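Local atomic coordinates of biofilm-associated surface protein (Staphylococcus aureus, PDB entry 7C7U), a protein that sits on the staphylococcal cell wall, binds calcium, and takes part in biofilm formation, probably as a switch governing functional amyloid assembly. Residues Gly215-Asn220 with Ile229-Gln234; Glu360-Ala365 with Leu385-Tyr390. All blocks are in the same frame, centred on the assembly; numbering follows the deposited sequence.

Contact 1 of 2, residues Gly215-Asn220 with Ile229-Gln234; sequences GSATYN and ILIDQQ
Ser216 pairs with Asp232 and Thr218 with Leu230 in the antiparallel beta hairpin of strands 210-220 and 228-237. Both are hydrogen-bonded pairs. Asp232 N donates a hydrogen bond to Ser216 O at 2.8 Å. Thr218 N reaches Leu230 O at 2.9 Å. Between them Ala217 faces Ile231 as a non-hydrogen-bonded pair, and Ala217 CA makes a CA-H...O contact with Leu230 O at 3.2 Å.

The two faces differ. Ser216, Thr218, Leu230 and Asp232 share one. Both hydroxyls are set between backbone N and carbonyl carbon (Ser216 chi1 67°, Thr218 chi1 53°), and both bind the same water. Thr218 OG1 is 2.9 Å from it. This water can also donate to Leu230 O, one of several acceptors competing for its protons. A second water joins Ser216 OG, Asp232 O and Gln234 NE2. Asp232 OD1 forms a salt bridge with Arg326 of the next strand, 323-331.

Ala217, Tyr219, Ile229 and Ile231 line the other face, which packs on strands 359-369 and 381-388. Ile229 CD1 lies 4.1 Å from Tyr219 CD1, at the edge of the ring and near its plane. The two side chains cross at about a right angle. This is a two-stranded antiparallel hairpin, with strand 210-220 outermost in a five-stranded sheet.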
# COMPACT_ATOMS: atom_id res chain seq x y z
N GLY A 215 -0.71 20.35 2.73
CA GLY A 215 -1.33 19.60 1.67
C GLY A 215 -1.26 18.11 1.94
O GLY A 215 -0.57 17.65 2.84
N SER A 216 -2.04 17.38 1.16
CA SER A 216 -1.93 15.93 1.13
C SER A 216 -2.08 15.49 -0.31
O SER A 216 -2.81 16.11 -1.08
CB SER A 216 -2.99 15.26 2.02
OG SER A 216 -4.29 15.47 1.51
N ALA A 217 -1.35 14.45 -0.69
CA ALA A 217 -1.39 13.93 -2.05
C ALA A 217 -1.65 12.43 -1.95
O ALA A 217 -0.96 11.74 -1.20
CB ALA A 217 -0.07 14.20 -2.80
N THR A 218 -2.67 11.96 -2.65
CA THR A 218 -3.11 10.58 -2.55
C THR A 218 -3.41 10.03 -3.93
O THR A 218 -3.55 10.76 -4.90
CB THR A 218 -4.36 10.43 -1.66
OG1 THR A 218 -5.39 11.31 -2.12
CG2 THR A 218 -4.04 10.74 -0.20
N TYR A 219 -3.56 8.71 -4.00
CA TYR A 219 -3.98 8.03 -5.22
C TYR A 219 -5.43 7.60 -5.10
O TYR A 219 -5.84 7.09 -4.05
CB TYR A 219 -3.08 6.82 -5.51
CG TYR A 219 -3.61 5.91 -6.58
CD1 TYR A 219 -3.65 6.32 -7.91
CD2 TYR A 219 -4.09 4.65 -6.26
CE1 TYR A 219 -4.14 5.48 -8.89
CE2 TYR A 219 -4.59 3.80 -7.24
CZ TYR A 219 -4.62 4.23 -8.54
OH TYR A 219 -5.10 3.40 -9.52
N ASN A 220 -6.22 7.82 -6.15
CA ASN A 220 -7.62 7.38 -6.17
C ASN A 220 -7.89 6.65 -7.48
O ASN A 220 -7.88 7.25 -8.56
CB ASN A 220 -8.57 8.57 -5.98
CG ASN A 220 -10.02 8.13 -5.80
OD1 ASN A 220 -10.55 7.37 -6.61
ND2 ASN A 220 -10.67 8.59 -4.73
N ILE A 229 -4.43 11.25 -9.18
CA ILE A 229 -3.75 11.75 -8.01
C ILE A 229 -4.54 12.95 -7.53
O ILE A 229 -4.85 13.84 -8.32
CB ILE A 229 -2.28 12.10 -8.32
CG1 ILE A 229 -1.51 10.87 -8.85
CG2 ILE A 229 -1.58 12.66 -7.07
CD1 ILE A 229 -1.40 9.79 -7.82
N LEU A 230 -4.90 12.95 -6.25
CA LEU A 230 -5.61 14.07 -5.63
C LEU A 230 -4.64 14.85 -4.76
O LEU A 230 -4.00 14.28 -3.88
CB LEU A 230 -6.79 13.59 -4.78
CG LEU A 230 -7.80 12.63 -5.42
CD1 LEU A 230 -8.88 12.31 -4.42
CD2 LEU A 230 -8.41 13.25 -6.67
N ILE A 231 -4.56 16.15 -4.99
CA ILE A 231 -3.66 17.02 -4.24
C ILE A 231 -4.55 17.99 -3.49
O ILE A 231 -5.10 18.91 -4.11
CB ILE A 231 -2.67 17.73 -5.16
CG1 ILE A 231 -1.85 16.69 -5.93
CG2 ILE A 231 -1.74 18.68 -4.36
CD1 ILE A 231 -1.53 17.16 -7.30
N ASP A 232 -4.77 17.76 -2.20
CA ASP A 232 -5.74 18.53 -1.42
C ASP A 232 -5.01 19.49 -0.48
O ASP A 232 -4.30 19.04 0.43
CB ASP A 232 -6.65 17.64 -0.58
CG ASP A 232 -7.53 16.72 -1.42
OD1 ASP A 232 -7.87 17.08 -2.56
OD2 ASP A 232 -7.89 15.64 -0.91
N GLN A 233 -5.25 20.78 -0.64
CA GLN A 233 -4.66 21.77 0.25
C GLN A 233 -5.70 22.23 1.27
O GLN A 233 -6.86 22.46 0.92
CB GLN A 233 -4.14 22.97 -0.55
CG GLN A 233 -3.50 24.07 0.32
CD GLN A 233 -2.85 25.16 -0.50
OE1 GLN A 233 -2.88 25.12 -1.73
NE2 GLN A 233 -2.31 26.18 0.17
N GLN A 234 -5.29 22.33 2.53
CA GLN A 234 -6.11 22.93 3.58
C GLN A 234 -5.45 24.22 4.02
O GLN A 234 -4.22 24.27 4.19
CB GLN A 234 -6.25 22.00 4.79
CG GLN A 234 -6.50 20.52 4.46
CD GLN A 234 -7.96 20.17 4.18
OE1 GLN A 234 -8.86 20.95 4.47
NE2 GLN A 234 -8.18 18.99 3.60
O HOH W 1 -5.43 13.96 -1.06
O HOH W 2 -5.20 17.95 2.82

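Contact 2 of 2, residues Glu360-Ala365 with Leu385-Tyr390; sequences EDFTFA and LALQDY. With CA (calcium ion), chain D.
The Phe362 ring projects from the face it shares with Leu385 and Leu387, and Phe364 reaches Leu385 in a different way. Phe362 CE1 touches Leu387 CD1 at 3.6 Å. The two side chains approach at a slant. The same Phe362 ring turns its edge to the backbone, with Leu385 O near its plane. Phe364 uses an edge too: its CE1 meets Leu385 CB at 3.8 Å, and Leu385 N lies in the plane of the ring. Phe364 CG is anti to the carbonyl carbon (chi1 -46°), which swings the ring toward strand 381-388.

Asp361 is on the other face, beside Ala386. Its OD1 comes 3.4 Å from Ala386 CB. A water lies between Asp361 OD1 (2.7 Å) and Leu387 O and can donate to either, with other acceptors competing. OD2 of Asp361 forms a salt bridge with Lys359.

Backbone bonds fix the register. Phe362 and Leu385 are joined both ways, and Leu385 N to Phe362 O is 2.7 Å. Glu360 and Leu387 form the next hydrogen-bonded pair.

Past Gln388 the chain leaves the strand. Asp389 OD1 binds a calcium ion at 2.3 Å, and a water is a further ligand at 2.6 Å from the metal. The side chains of Asp391, Asp393 and Glu400 and the backbone O of Leu395 supply the other four. An edge hairpin strand thus runs straight into a calcium-binding loop with EF-hand-like spacing of ligands, entered here from a beta strand.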
# COMPACT_ATOMS: atom_id res chain seq x y z
N GLU A 360 9.67 6.30 -4.93
CA GLU A 360 9.83 7.60 -5.56
C GLU A 360 8.90 8.59 -4.89
O GLU A 360 7.70 8.32 -4.73
CB GLU A 360 9.56 7.55 -7.07
CG GLU A 360 10.21 8.73 -7.79
CD GLU A 360 10.08 8.69 -9.31
OE1 GLU A 360 9.54 7.70 -9.86
OE2 GLU A 360 10.50 9.66 -9.97
N ASP A 361 9.44 9.74 -4.51
CA ASP A 361 8.66 10.83 -3.93
C ASP A 361 8.37 11.89 -4.98
O ASP A 361 9.26 12.27 -5.75
CB ASP A 361 9.43 11.48 -2.78
CG ASP A 361 9.55 10.57 -1.60
OD1 ASP A 361 8.59 9.82 -1.33
OD2 ASP A 361 10.61 10.59 -0.94
N PHE A 362 7.13 12.40 -4.98
CA PHE A 362 6.77 13.54 -5.80
C PHE A 362 6.25 14.65 -4.90
O PHE A 362 5.54 14.39 -3.93
CB PHE A 362 5.72 13.18 -6.85
CG PHE A 362 6.12 11.97 -7.69
CD1 PHE A 362 5.85 10.69 -7.24
CD2 PHE A 362 6.78 12.14 -8.88
CE1 PHE A 362 6.24 9.57 -7.98
CE2 PHE A 362 7.16 11.02 -9.64
CZ PHE A 362 6.88 9.75 -9.18
N THR A 363 6.62 15.88 -5.21
CA THR A 363 6.28 17.01 -4.35
C THR A 363 5.43 18.01 -5.10
O THR A 363 5.48 18.09 -6.33
CB THR A 363 7.54 17.67 -3.78
OG1 THR A 363 8.45 17.96 -4.84
CG2 THR A 363 8.22 16.73 -2.78
N PHE A 364 4.61 18.75 -4.34
CA PHE A 364 3.63 19.69 -4.87
C PHE A 364 3.57 20.90 -3.95
O PHE A 364 3.99 20.83 -2.79
CB PHE A 364 2.24 19.07 -4.97
CG PHE A 364 2.24 17.70 -5.58
CD1 PHE A 364 2.56 16.60 -4.81
CD2 PHE A 364 2.00 17.54 -6.93
CE1 PHE A 364 2.60 15.32 -5.38
CE2 PHE A 364 2.04 16.28 -7.50
CZ PHE A 364 2.34 15.18 -6.72
N ALA A 365 3.05 22.00 -4.49
CA ALA A 365 2.82 23.22 -3.70
C ALA A 365 1.60 23.96 -4.22
O ALA A 365 1.25 23.87 -5.41
CB ALA A 365 4.05 24.16 -3.71
N LEU A 385 3.80 13.07 -2.37
CA LEU A 385 3.23 11.75 -2.70
C LEU A 385 4.37 10.73 -2.67
O LEU A 385 5.29 10.80 -3.49
CB LEU A 385 2.52 11.77 -4.06
CG LEU A 385 2.07 10.39 -4.61
CD1 LEU A 385 0.87 9.90 -3.83
CD2 LEU A 385 1.76 10.51 -6.08
N ALA A 386 4.34 9.84 -1.67
CA ALA A 386 5.40 8.86 -1.43
C ALA A 386 4.95 7.51 -2.02
O ALA A 386 4.25 6.73 -1.37
CB ALA A 386 5.68 8.73 0.07
N LEU A 387 5.29 7.29 -3.27
CA LEU A 387 5.01 6.01 -3.93
C LEU A 387 6.09 4.99 -3.58
O LEU A 387 7.28 5.31 -3.52
CB LEU A 387 4.94 6.20 -5.44
CG LEU A 387 3.81 7.08 -5.94
CD1 LEU A 387 3.72 7.05 -7.46
CD2 LEU A 387 2.49 6.67 -5.28
N GLN A 388 5.66 3.75 -3.38
CA GLN A 388 6.56 2.70 -2.93
C GLN A 388 6.18 1.37 -3.58
O GLN A 388 5.00 1.07 -3.76
CB GLN A 388 6.50 2.60 -1.41
CG GLN A 388 7.64 1.91 -0.76
CD GLN A 388 7.67 2.17 0.73
OE1 GLN A 388 7.95 3.29 1.17
NE2 GLN A 388 7.33 1.16 1.52
N ASP A 389 7.20 0.59 -3.97
CA ASP A 389 7.03 -0.80 -4.46
C ASP A 389 8.00 -1.61 -3.62
O ASP A 389 9.10 -1.95 -4.08
CB ASP A 389 7.31 -0.88 -5.96
CG ASP A 389 7.07 -2.30 -6.55
OD1 ASP A 389 6.67 -3.21 -5.82
OD2 ASP A 389 7.29 -2.46 -7.76
N TYR A 390 7.60 -1.88 -2.38
CA TYR A 390 8.54 -2.40 -1.39
C TYR A 390 9.27 -3.64 -1.91
O TYR A 390 10.48 -3.79 -1.71
CB TYR A 390 7.81 -2.70 -0.09
CG TYR A 390 8.73 -3.15 1.03
CD1 TYR A 390 9.24 -4.46 1.06
CD2 TYR A 390 9.10 -2.27 2.04
CE1 TYR A 390 10.09 -4.86 2.08
CE2 TYR A 390 9.95 -2.67 3.06
CZ TYR A 390 10.44 -3.96 3.07
OH TYR A 390 11.28 -4.36 4.09
CA CA D . 4.84 -4.35 -4.93
O HOH W 3 8.29 7.17 -1.52
O HOH W 4 4.74 -3.46 -2.52

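Contacts 1 and 2 are beta hairpins in two different antiparallel sheets, and their apolar faces meet. Ile231 CD1 lies 3.6 Å from Phe364 CD2, and Ile229 CD1 lies 3.7 Å from Leu385 CD2. Ala217 CB also packs on Phe364 CE1, at 3.9 Å. The two sheets therefore stack face to face here, as in a beta sandwich. Contact 1 is the more buried, and its buried polar groups are met by waters and by the Asp232-Arg326 salt bridge. Contact 2 is only partly buried: Ala386 is exposed, and its strand leads to calcium. Thus contact 1 pairs strands within a sheet, whereas contact 2 also leads into a metal-binding loop.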